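Long-range contacts in pectate lyase 1 (Juniperus ashei, PDB 1PXZ), which cleaves pectate by elimination, with low activity and a calcium cofactor, and is the major pollen allergen of mountain cedar: residues Arg18-Ala22 and Leu68-Phe72; Leu80-Leu84 and Ser129-Val134; Asn244-Trp248 and Phe268-Ser272. All coordinates share one frame; numbering follows the deposited sequence.

Contact 1 of 3, residues Arg18-Ala22 and Leu68-Phe72; sequences RMKLA and LWIIF
R18 and W69 share one carboxylate oxygen: OD2 of D93 takes a salt bridge from R18 NH1 and a hydrogen bond from W69 NE1. No hydrogen bond links the two segments directly, so D93 joins them at second hand. The R18 side chain reaches this oxygen by running extended from CG to NE. One face of its guanidinium is turned to I71. The CG2 methyl of I71 sits over that face, 3.5 Å from R18 CZ and offset toward the rim.

The W69 indole meets the other residues of the turn that take part: M19, L21 and A22. Its CG stands anti to the backbone N (chi1 -167°), which sends the ring out toward the 3-10 turn. M19 lies over one face of the ring. M19 CG is 3.9 Å from the centroid of the W69 six-membered ring, a CH-pi contact only 18° off the normal. The M19 chain is extended beyond CG and runs back past the indole in the opposite direction. Its SD makes an oblique Met-aromatic contact at 5.0 Å from the same centroid, and M19 CE ends 3.7 Å from W69 CB. A22 CB meets the ring at its edge, in plane, 3.9 Å from W69 CZ3. R18 O lies 3.3 Å from W69 CZ2, obliquely to the ring, and accepts a hydrogen bond from NH2 of R95.

Strand 68-72 runs between parallel strands 39-43 and 90-93 of the beta-helix. The 3-10 turn, in the loop between helix 5-9 and strand 39-43, lies across their outer side, with L21 and A22 reaching strand 114-119.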
ATOM      1  N   ARG A  18     -10.156  -6.007 -18.493  1.00 10.20           N
ATOM      2  CA  ARG A  18      -9.312  -5.826 -17.308  1.00 10.11           C
ATOM      3  C   ARG A  18      -8.739  -4.417 -17.243  1.00 10.52           C
ATOM      4  O   ARG A  18      -8.487  -3.932 -16.139  1.00  8.55           O
ATOM      5  CB  ARG A  18      -8.151  -6.820 -17.274  1.00 13.42           C
ATOM      6  CG  ARG A  18      -8.513  -8.273 -16.972  1.00 12.40           C
ATOM      7  CD  ARG A  18      -7.248  -9.130 -17.168  1.00 11.02           C
ATOM      8  NE  ARG A  18      -7.481 -10.536 -16.865  1.00 12.06           N
ATOM      9  CZ  ARG A  18      -7.361 -11.041 -15.641  1.00 15.41           C
ATOM     10  NH1 ARG A  18      -7.010 -10.247 -14.619  1.00 11.10           N
ATOM     11  NH2 ARG A  18      -7.585 -12.336 -15.450  1.00 11.81           N
ATOM     12  N   MET A  19      -8.470  -3.715 -18.351  1.00  8.96           N
ATOM     13  CA  MET A  19      -7.732  -2.466 -18.143  1.00 10.40           C
ATOM     14  C   MET A  19      -8.617  -1.302 -17.727  1.00 10.92           C
ATOM     15  O   MET A  19      -8.148  -0.191 -17.476  1.00 11.32           O
ATOM     16  CB  MET A  19      -6.961  -2.110 -19.418  1.00 12.43           C
ATOM     17  CG  MET A  19      -5.901  -3.175 -19.758  1.00 15.31           C
ATOM     18  SD  MET A  19      -4.874  -2.545 -21.089  1.00 20.85           S
ATOM     19  CE  MET A  19      -3.569  -3.748 -21.218  1.00 13.99           C
ATOM     20  N   LYS A  20      -9.926  -1.538 -17.633  1.00 11.18           N
ATOM     21  CA  LYS A  20     -10.790  -0.470 -17.125  1.00 11.46           C
ATOM     22  C   LYS A  20     -10.377  -0.073 -15.713  1.00 13.11           C
ATOM     23  O   LYS A  20     -10.520   1.087 -15.338  1.00 12.38           O
ATOM     24  CB  LYS A  20     -12.241  -0.930 -17.124  1.00 14.71           C
ATOM     25  CG  LYS A  20     -13.245   0.128 -16.706  1.00 17.43           C
ATOM     26  CD  LYS A  20     -14.652  -0.326 -17.039  1.00 27.17           C
ATOM     27  CE  LYS A  20     -15.616   0.857 -16.967  1.00 40.79           C
ATOM     28  NZ  LYS A  20     -16.960   0.420 -16.496  1.00 50.81           N
ATOM     29  N   LEU A  21      -9.878  -1.037 -14.945  1.00  9.67           N
ATOM     30  CA  LEU A  21      -9.365  -0.757 -13.597  1.00 10.76           C
ATOM     31  C   LEU A  21      -8.470   0.466 -13.557  1.00  9.76           C
ATOM     32  O   LEU A  21      -8.530   1.295 -12.646  1.00 12.68           O
ATOM     33  CB  LEU A  21      -8.598  -1.994 -13.094  1.00 11.56           C
ATOM     34  CG  LEU A  21      -7.957  -1.859 -11.711  1.00 11.35           C
ATOM     35  CD1 LEU A  21      -9.019  -1.794 -10.624  1.00  8.99           C
ATOM     36  CD2 LEU A  21      -6.975  -2.996 -11.467  1.00  7.72           C
ATOM     37  N   ALA A  22      -7.617   0.625 -14.568  1.00  8.17           N
ATOM     38  CA  ALA A  22      -6.627   1.690 -14.511  1.00 10.63           C
ATOM     39  C   ALA A  22      -7.259   3.079 -14.646  1.00 14.52           C
ATOM     40  O   ALA A  22      -6.593   4.072 -14.360  1.00 22.28           O
ATOM     41  CB  ALA A  22      -5.560   1.498 -15.584  1.00 12.89           C
ATOM     42  N   LEU A  68       3.414  -3.638 -19.634  1.00 10.84           N
ATOM     43  CA  LEU A  68       2.751  -4.938 -19.666  1.00 10.64           C
ATOM     44  C   LEU A  68       1.678  -5.015 -18.577  1.00 13.31           C
ATOM     45  O   LEU A  68       1.921  -4.466 -17.498  1.00  9.01           O
ATOM     46  CB  LEU A  68       3.728  -6.092 -19.407  1.00 11.62           C
ATOM     47  CG  LEU A  68       4.743  -6.407 -20.506  1.00 14.45           C
ATOM     48  CD1 LEU A  68       5.631  -7.557 -20.033  1.00 13.29           C
ATOM     49  CD2 LEU A  68       4.037  -6.720 -21.817  1.00  9.86           C
ATOM     50  N   TRP A  69       0.597  -5.701 -18.903  1.00  8.25           N
ATOM     51  CA  TRP A  69      -0.470  -5.946 -17.934  1.00  7.58           C
ATOM     52  C   TRP A  69      -0.377  -7.426 -17.590  1.00  8.98           C
ATOM     53  O   TRP A  69      -0.817  -8.250 -18.409  1.00  8.96           O
ATOM     54  CB  TRP A  69      -1.816  -5.511 -18.514  1.00  9.35           C
ATOM     55  CG  TRP A  69      -2.915  -5.431 -17.494  1.00 10.82           C
ATOM     56  CD1 TRP A  69      -3.560  -6.463 -16.896  1.00 12.56           C
ATOM     57  CD2 TRP A  69      -3.495  -4.231 -16.951  1.00  5.97           C
ATOM     58  NE1 TRP A  69      -4.507  -5.991 -16.015  1.00  8.00           N
ATOM     59  CE2 TRP A  69      -4.480  -4.631 -16.033  1.00  8.88           C
ATOM     60  CE3 TRP A  69      -3.259  -2.869 -17.161  1.00  9.29           C
ATOM     61  CZ2 TRP A  69      -5.258  -3.723 -15.307  1.00 10.02           C
ATOM     62  CZ3 TRP A  69      -4.027  -1.960 -16.439  1.00  9.22           C
ATOM     63  CH2 TRP A  69      -4.997  -2.400 -15.536  1.00  9.78           C
ATOM     64  N   ILE A  70       0.201  -7.713 -16.431  1.00  6.38           N
ATOM     65  CA  ILE A  70       0.492  -9.109 -16.083  1.00  8.27           C
ATOM     66  C   ILE A  70      -0.664  -9.798 -15.369  1.00 12.24           C
ATOM     67  O   ILE A  70      -1.228  -9.291 -14.395  1.00  8.32           O
ATOM     68  CB  ILE A  70       1.786  -9.160 -15.251  1.00  6.66           C
ATOM     69  CG1 ILE A  70       2.977  -8.588 -16.025  1.00  5.84           C
ATOM     70  CG2 ILE A  70       2.073 -10.559 -14.727  1.00  9.23           C
ATOM     71  CD1 ILE A  70       4.121  -8.134 -15.125  1.00  9.95           C
ATOM     72  N   ILE A  71      -1.018 -10.968 -15.913  1.00  7.16           N
ATOM     73  CA  ILE A  71      -2.108 -11.789 -15.366  1.00  5.91           C
ATOM     74  C   ILE A  71      -1.622 -13.233 -15.189  1.00  7.55           C
ATOM     75  O   ILE A  71      -0.511 -13.563 -15.593  1.00 11.22           O
ATOM     76  CB  ILE A  71      -3.327 -11.816 -16.285  1.00  8.38           C
ATOM     77  CG1 ILE A  71      -2.978 -12.365 -17.680  1.00  9.20           C
ATOM     78  CG2 ILE A  71      -3.963 -10.439 -16.419  1.00 10.94           C
ATOM     79  CD1 ILE A  71      -4.198 -12.692 -18.511  1.00 25.43           C
ATOM     80  N   PHE A  72      -2.423 -14.090 -14.578  1.00  8.84           N
ATOM     81  CA  PHE A  72      -1.911 -15.425 -14.213  1.00  8.15           C
ATOM     82  C   PHE A  72      -2.798 -16.521 -14.794  1.00 16.40           C
ATOM     83  O   PHE A  72      -4.016 -16.408 -14.693  1.00 11.93           O
ATOM     84  CB  PHE A  72      -1.811 -15.520 -12.694  1.00 10.79           C
ATOM     85  CG  PHE A  72      -0.823 -14.542 -12.066  1.00  8.52           C
ATOM     86  CD1 PHE A  72      -1.197 -13.223 -11.850  1.00  9.02           C
ATOM     87  CD2 PHE A  72       0.446 -14.920 -11.690  1.00 11.23           C
ATOM     88  CE1 PHE A  72      -0.312 -12.305 -11.286  1.00  9.04           C
ATOM     89  CE2 PHE A  72       1.335 -14.018 -11.132  1.00  8.36           C
ATOM     90  CZ  PHE A  72       0.959 -12.697 -10.907  1.00 10.98           C
TER

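Contact 2 of 3, residues Leu80-Leu84 and Ser129-Val134; sequences LKMPL and SVLGDV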
ATOM      1  N   LEU A  80       9.732 -16.721  -4.492  1.00 11.18           N
ATOM      2  CA  LEU A  80      10.844 -16.106  -5.222  1.00 13.23           C
ATOM      3  C   LEU A  80      12.193 -16.420  -4.606  1.00 14.50           C
ATOM      4  O   LEU A  80      12.315 -16.650  -3.395  1.00 11.63           O
ATOM      5  CB  LEU A  80      10.646 -14.588  -5.290  1.00 12.64           C
ATOM      6  CG  LEU A  80       9.377 -14.120  -5.997  1.00 14.19           C
ATOM      7  CD1 LEU A  80       9.119 -12.657  -5.665  1.00 14.60           C
ATOM      8  CD2 LEU A  80       9.489 -14.316  -7.501  1.00 14.86           C
ATOM      9  N   LYS A  81      13.251 -16.399  -5.426  1.00 12.95           N
ATOM     10  CA  LYS A  81      14.565 -16.743  -4.905  1.00 12.33           C
ATOM     11  C   LYS A  81      15.360 -15.508  -4.485  1.00 17.15           C
ATOM     12  O   LYS A  81      16.307 -15.633  -3.715  1.00 15.92           O
ATOM     13  CB  LYS A  81      15.403 -17.494  -5.934  1.00 15.93           C
ATOM     14  CG  LYS A  81      14.893 -18.876  -6.327  1.00 21.95           C
ATOM     15  CD  LYS A  81      15.973 -19.576  -7.133  1.00 29.49           C
ATOM     16  CE  LYS A  81      15.634 -21.023  -7.433  1.00 36.73           C
ATOM     17  NZ  LYS A  81      14.299 -21.189  -8.056  1.00 31.75           N
ATOM     18  N   MET A  82      14.972 -14.356  -5.025  1.00  9.42           N
ATOM     19  CA  MET A  82      15.581 -13.080  -4.692  1.00  9.24           C
ATOM     20  C   MET A  82      14.510 -11.986  -4.720  1.00 10.56           C
ATOM     21  O   MET A  82      13.430 -12.249  -5.256  1.00 11.80           O
ATOM     22  CB  MET A  82      16.701 -12.740  -5.678  1.00 12.81           C
ATOM     23  CG  MET A  82      17.917 -13.661  -5.553  1.00 14.62           C
ATOM     24  SD  MET A  82      18.841 -13.431  -4.026  1.00 20.38           S
ATOM     25  CE  MET A  82      19.613 -11.841  -4.336  1.00 12.33           C
ATOM     26  N   PRO A  83      14.768 -10.810  -4.185  1.00 10.79           N
ATOM     27  CA  PRO A  83      13.775  -9.724  -4.303  1.00 13.58           C
ATOM     28  C   PRO A  83      13.344  -9.520  -5.752  1.00 12.11           C
ATOM     29  O   PRO A  83      14.159  -9.577  -6.671  1.00 11.00           O
ATOM     30  CB  PRO A  83      14.575  -8.509  -3.821  1.00 14.73           C
ATOM     31  CG  PRO A  83      15.535  -9.088  -2.824  1.00 14.05           C
ATOM     32  CD  PRO A  83      15.975 -10.397  -3.452  1.00 11.63           C
ATOM     33  N   LEU A  84      12.058  -9.346  -6.005  1.00  9.82           N
ATOM     34  CA  LEU A  84      11.599  -9.110  -7.365  1.00  6.82           C
ATOM     35  C   LEU A  84      11.472  -7.608  -7.576  1.00 10.98           C
ATOM     36  O   LEU A  84      10.579  -7.019  -6.961  1.00 11.88           O
ATOM     37  CB  LEU A  84      10.252  -9.771  -7.591  1.00  7.50           C
ATOM     38  CG  LEU A  84       9.522  -9.403  -8.883  1.00 10.21           C
ATOM     39  CD1 LEU A  84      10.421  -9.591 -10.095  1.00 13.28           C
ATOM     40  CD2 LEU A  84       8.250 -10.230  -9.013  1.00 18.56           C
ATOM     41  N   SER A 129      15.952 -11.366   2.655  1.00 19.49           N
ATOM     42  CA  SER A 129      16.615 -12.011   1.511  1.00 16.51           C
ATOM     43  C   SER A 129      18.105 -12.130   1.781  1.00 18.83           C
ATOM     44  O   SER A 129      18.651 -11.545   2.719  1.00 20.21           O
ATOM     45  CB  SER A 129      16.356 -11.203   0.241  1.00 14.80           C
ATOM     46  OG  SER A 129      17.036  -9.944   0.344  1.00 25.90           O
ATOM     47  N   VAL A 130      18.769 -12.888   0.918  1.00 27.61           N
ATOM     48  CA  VAL A 130      20.216 -13.031   0.956  1.00 27.17           C
ATOM     49  C   VAL A 130      20.900 -12.155  -0.082  1.00 24.59           C
ATOM     50  O   VAL A 130      20.398 -12.023  -1.200  1.00 20.95           O
ATOM     51  CB  VAL A 130      20.588 -14.501   0.690  1.00 35.71           C
ATOM     52  CG1 VAL A 130      22.092 -14.651   0.584  1.00 43.11           C
ATOM     53  CG2 VAL A 130      19.988 -15.347   1.803  1.00 43.91           C
ATOM     54  N   LEU A 131      22.009 -11.552   0.305  1.00 25.27           N
ATOM     55  CA  LEU A 131      22.814 -10.755  -0.627  1.00 23.81           C
ATOM     56  C   LEU A 131      23.076 -11.589  -1.869  1.00 27.42           C
ATOM     57  O   LEU A 131      23.276 -12.812  -1.798  1.00 28.79           O
ATOM     58  CB  LEU A 131      24.084 -10.345   0.086  1.00 33.55           C
ATOM     59  CG  LEU A 131      25.257  -9.800  -0.714  1.00 43.40           C
ATOM     60  CD1 LEU A 131      25.015  -8.352  -1.115  1.00 53.19           C
ATOM     61  CD2 LEU A 131      26.536  -9.933   0.103  1.00 42.45           C
ATOM     62  N   GLY A 132      23.031 -10.970  -3.050  1.00 25.75           N
ATOM     63  CA  GLY A 132      23.193 -11.773  -4.260  1.00 25.07           C
ATOM     64  C   GLY A 132      22.897 -10.966  -5.516  1.00 23.67           C
ATOM     65  O   GLY A 132      22.403  -9.840  -5.416  1.00 20.46           O
ATOM     66  N   ASP A 133      23.197 -11.532  -6.684  1.00 18.57           N
ATOM     67  CA  ASP A 133      22.918 -10.852  -7.952  1.00 21.44           C
ATOM     68  C   ASP A 133      21.469 -11.034  -8.374  1.00 16.96           C
ATOM     69  O   ASP A 133      20.815 -12.073  -8.156  1.00 14.06           O
ATOM     70  CB  ASP A 133      23.797 -11.411  -9.075  1.00 19.35           C
ATOM     71  CG  ASP A 133      25.255 -11.021  -8.976  1.00 23.04           C
ATOM     72  OD1 ASP A 133      25.539  -9.915  -8.481  1.00 28.06           O
ATOM     73  OD2 ASP A 133      26.120 -11.825  -9.403  1.00 32.53           O
ATOM     74  N   VAL A 134      20.924 -10.010  -9.020  1.00 15.94           N
ATOM     75  CA  VAL A 134      19.543 -10.046  -9.469  1.00 16.15           C
ATOM     76  C   VAL A 134      19.376  -9.274 -10.774  1.00 16.51           C
ATOM     77  O   VAL A 134      19.991  -8.211 -10.899  1.00 15.99           O
ATOM     78  CB  VAL A 134      18.576  -9.371  -8.474  1.00 23.01           C
ATOM     79  CG1 VAL A 134      17.139  -9.555  -8.972  1.00 16.18           C
ATOM     80  CG2 VAL A 134      18.694  -9.884  -7.050  1.00 19.96           C
TER
HETATM   81  O   HOH W   1      17.024 -14.058  -1.157  1.00 31.61           O
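M82 and P83 belong to a turn of the parallel beta-helix, between strands 76-78 and 84-85. They pack against S129-V134, which leads into the antiparallel hairpin of strands 132-137 and 141-145. The turn lies in an IgE-binding region of the allergen. The S129 side chain is about 8 Å from that of D149, which probably binds calcium, as in related lyases.

M82 carries most of the contact. Its chain is bent at chi2 (-69°) and chi3 (-72°), and this curls the CE methyl into the bend of residues 130-134. There M82 CE lies 3.2 Å from V130 O and 3.6 Å from G132 CA. M82 CE also presses on V134 CG2 at 3.5 Å, tighter than a usual carbon pair. V134 CG2 also touches M82 CB, so one valine methyl meets both the near and the far end of the methionine side chain. The two side chains meet at a slant.

P83 lies beside S129, with P83 CG 3.6 Å from S129 OG. That hydroxyl is hydrogen-bonded to the backbone N of Q148. The segments share no direct hydrogen bond. A water bridges their backbones instead: it donates to K81 O at 3.1 Å and accepts from V130 N at 3.0 Å.

Contact 3 of 3, residues Asn244-Trp248 and Phe268-Ser272; sequences NYDPW and FTAPS
Three aromatic rings, Y245, W248 and F268, carry this contact. F268 CE1 lies over one face of the Y245 ring, 3.4 Å from Y245 CE1. The two side chains run side by side and point the same way, with ring planes at 34°, an oblique pair. W248 takes P271 CD over one face, 3.8 Å from the centroid of its five-membered ring, a CH-pi contact. F268 CB meets the W248 ring at its edge, 4.0 Å from W248 CZ3, while A270 CA comes in off-centre. The chi1 of W248 is 46°, with CG between the backbone N and the carbonyl carbon. The indole thus turns back onto residues 268-271, and its NE1 is hydrogen-bonded to K276 O.

The backbones pair in parallel at Y245 and F268. T269 N donates to Y245 O at 3.1 Å, with an N-H...O angle of 152°. P247 follows with a CA-H...O contact, P247 CA lying 3.2 Å from T269 O.

Y245 also stacks on F222 of the preceding coil, and both Y245 and F268 touch I253 of the facing strand 253-256. Aromatic side chains stacked coil upon coil in the interior are a hallmark of the pectate lyase parallel beta-helix.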
ATOM      1  N   ASN A 244     -11.395   0.910   7.825  1.00  4.83           N
ATOM      2  CA  ASN A 244     -12.044   0.246   8.964  1.00  4.94           C
ATOM      3  C   ASN A 244     -11.010  -0.404   9.858  1.00  9.04           C
ATOM      4  O   ASN A 244     -10.188  -1.203   9.381  1.00 11.38           O
ATOM      5  CB  ASN A 244     -13.031  -0.786   8.412  1.00  7.49           C
ATOM      6  CG  ASN A 244     -14.048  -1.282   9.410  1.00 13.44           C
ATOM      7  OD1 ASN A 244     -14.460  -0.553  10.314  1.00 15.42           O
ATOM      8  ND2 ASN A 244     -14.484  -2.530   9.281  1.00 14.56           N
ATOM      9  N   TYR A 245     -10.980  -0.097  11.156  1.00  4.47           N
ATOM     10  CA  TYR A 245      -9.938  -0.602  12.026  1.00  4.99           C
ATOM     11  C   TYR A 245     -10.520  -1.538  13.099  1.00 11.55           C
ATOM     12  O   TYR A 245     -11.355  -1.101  13.886  1.00  9.66           O
ATOM     13  CB  TYR A 245      -9.173   0.516  12.743  1.00  9.06           C
ATOM     14  CG  TYR A 245      -8.311   1.433  11.908  1.00  5.88           C
ATOM     15  CD1 TYR A 245      -8.945   2.428  11.141  1.00  7.62           C
ATOM     16  CD2 TYR A 245      -6.930   1.343  11.868  1.00  5.85           C
ATOM     17  CE1 TYR A 245      -8.181   3.282  10.371  1.00  5.16           C
ATOM     18  CE2 TYR A 245      -6.147   2.203  11.101  1.00  6.02           C
ATOM     19  CZ  TYR A 245      -6.813   3.167  10.356  1.00  9.94           C
ATOM     20  OH  TYR A 245      -6.084   4.039   9.568  1.00  7.89           O
ATOM     21  N   ASP A 246     -10.052  -2.776  13.123  1.00  8.07           N
ATOM     22  CA  ASP A 246     -10.201  -3.701  14.235  1.00  8.32           C
ATOM     23  C   ASP A 246      -9.262  -3.304  15.368  1.00  8.32           C
ATOM     24  O   ASP A 246      -8.381  -2.489  15.153  1.00  8.95           O
ATOM     25  CB  ASP A 246      -9.846  -5.139  13.817  1.00  5.82           C
ATOM     26  CG  ASP A 246     -10.876  -5.738  12.887  1.00 10.12           C
ATOM     27  OD1 ASP A 246     -12.092  -5.658  13.209  1.00 11.85           O
ATOM     28  OD2 ASP A 246     -10.499  -6.304  11.827  1.00 13.71           O
ATOM     29  N   PRO A 247      -9.427  -3.839  16.574  1.00  9.00           N
ATOM     30  CA  PRO A 247      -8.492  -3.548  17.657  1.00 10.80           C
ATOM     31  C   PRO A 247      -7.033  -3.807  17.286  1.00 16.03           C
ATOM     32  O   PRO A 247      -6.706  -4.918  16.878  1.00 11.62           O
ATOM     33  CB  PRO A 247      -8.950  -4.508  18.775  1.00 14.52           C
ATOM     34  CG  PRO A 247     -10.421  -4.676  18.516  1.00 13.71           C
ATOM     35  CD  PRO A 247     -10.562  -4.684  17.003  1.00  9.66           C
ATOM     36  N   TRP A 248      -6.215  -2.775  17.461  1.00 11.23           N
ATOM     37  CA  TRP A 248      -4.783  -2.714  17.261  1.00  9.54           C
ATOM     38  C   TRP A 248      -4.077  -3.251  18.505  1.00 11.82           C
ATOM     39  O   TRP A 248      -4.792  -3.598  19.457  1.00 15.33           O
ATOM     40  CB  TRP A 248      -4.298  -1.281  17.006  1.00 10.52           C
ATOM     41  CG  TRP A 248      -4.870  -0.258  17.961  1.00 10.89           C
ATOM     42  CD1 TRP A 248      -4.347   0.167  19.141  1.00 12.02           C
ATOM     43  CD2 TRP A 248      -6.099   0.457  17.781  1.00  7.94           C
ATOM     44  NE1 TRP A 248      -5.169   1.117  19.737  1.00  7.60           N
ATOM     45  CE2 TRP A 248      -6.246   1.301  18.905  1.00  8.97           C
ATOM     46  CE3 TRP A 248      -7.076   0.460  16.781  1.00 10.01           C
ATOM     47  CZ2 TRP A 248      -7.346   2.145  19.052  1.00  7.11           C
ATOM     48  CZ3 TRP A 248      -8.176   1.305  16.925  1.00 12.36           C
ATOM     49  CH2 TRP A 248      -8.283   2.127  18.058  1.00 10.53           C
ATOM     50  N   PHE A 268     -12.833   3.361  14.104  1.00  9.56           N
ATOM     51  CA  PHE A 268     -11.793   2.814  14.963  1.00  6.91           C
ATOM     52  C   PHE A 268     -12.444   2.045  16.112  1.00 13.80           C
ATOM     53  O   PHE A 268     -13.200   2.661  16.872  1.00 11.34           O
ATOM     54  CB  PHE A 268     -10.907   3.922  15.522  1.00 11.98           C
ATOM     55  CG  PHE A 268     -10.194   4.865  14.572  1.00  9.62           C
ATOM     56  CD1 PHE A 268      -9.040   4.472  13.898  1.00  7.73           C
ATOM     57  CD2 PHE A 268     -10.679   6.155  14.355  1.00  8.34           C
ATOM     58  CE1 PHE A 268      -8.411   5.370  13.042  1.00  7.84           C
ATOM     59  CE2 PHE A 268     -10.047   7.050  13.507  1.00  8.93           C
ATOM     60  CZ  PHE A 268      -8.885   6.661  12.847  1.00  8.20           C
ATOM     61  N   THR A 269     -12.165   0.758  16.231  1.00 13.76           N
ATOM     62  CA  THR A 269     -12.640  -0.044  17.368  1.00  7.88           C
ATOM     63  C   THR A 269     -11.470  -0.335  18.286  1.00  8.02           C
ATOM     64  O   THR A 269     -10.535  -1.060  17.927  1.00 13.09           O
ATOM     65  CB  THR A 269     -13.311  -1.339  16.874  1.00  8.34           C
ATOM     66  OG1 THR A 269     -14.442  -0.987  16.072  1.00 12.21           O
ATOM     67  CG2 THR A 269     -13.797  -2.161  18.062  1.00 15.03           C
ATOM     68  N   ALA A 270     -11.422   0.233  19.485  1.00  8.97           N
ATOM     69  CA  ALA A 270     -10.299   0.093  20.408  1.00 13.46           C
ATOM     70  C   ALA A 270     -10.246  -1.278  21.081  1.00  5.67           C
ATOM     71  O   ALA A 270     -11.279  -1.930  21.242  1.00 10.39           O
ATOM     72  CB  ALA A 270     -10.321   1.148  21.531  1.00 10.82           C
ATOM     73  N   PRO A 271      -9.041  -1.705  21.466  1.00  7.24           N
ATOM     74  CA  PRO A 271      -8.921  -2.913  22.297  1.00 11.07           C
ATOM     75  C   PRO A 271      -9.523  -2.614  23.670  1.00 15.46           C
ATOM     76  O   PRO A 271      -9.914  -1.475  23.936  1.00 12.10           O
ATOM     77  CB  PRO A 271      -7.433  -3.144  22.474  1.00 16.18           C
ATOM     78  CG  PRO A 271      -6.741  -2.098  21.697  1.00 15.53           C
ATOM     79  CD  PRO A 271      -7.744  -1.112  21.161  1.00  7.30           C
ATOM     80  N   SER A 272      -9.543  -3.658  24.484  1.00  9.86           N
ATOM     81  CA  SER A 272     -10.102  -3.495  25.824  1.00 13.40           C
ATOM     82  C   SER A 272      -9.227  -2.725  26.781  1.00 14.34           C
ATOM     83  O   SER A 272      -9.760  -2.093  27.712  1.00 13.81           O
ATOM     84  CB  SER A 272     -10.316  -4.922  26.396  1.00 22.25           C
ATOM     85  OG  SER A 272     -11.435  -5.477  25.700  1.00 43.68           O
TER
HETATM   86  O   HOH W   2     -14.093  -0.206  13.472  1.00 20.83           O

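How the contacts relate
The three contacts follow one another along the chain, and none nests in or crosses another. Contact 1 closes a loop of 45 residues, as strand 68-72 comes back to the N-terminal segment 18-22 near one end of the beta-helix. The chain leaves that strand through 76-78 and soon enters contact 2, which closes a loop of 44 residues by bringing the start of a hairpin over the turn 80-84. These two contacts come within about 8 Å at their nearest atoms but do not touch. Contact 3 closes the shortest loop, 19 intervening residues, about one coil, and joins successive coils. It lies across the chain's centre from contact 1, their centres about 34 Å apart.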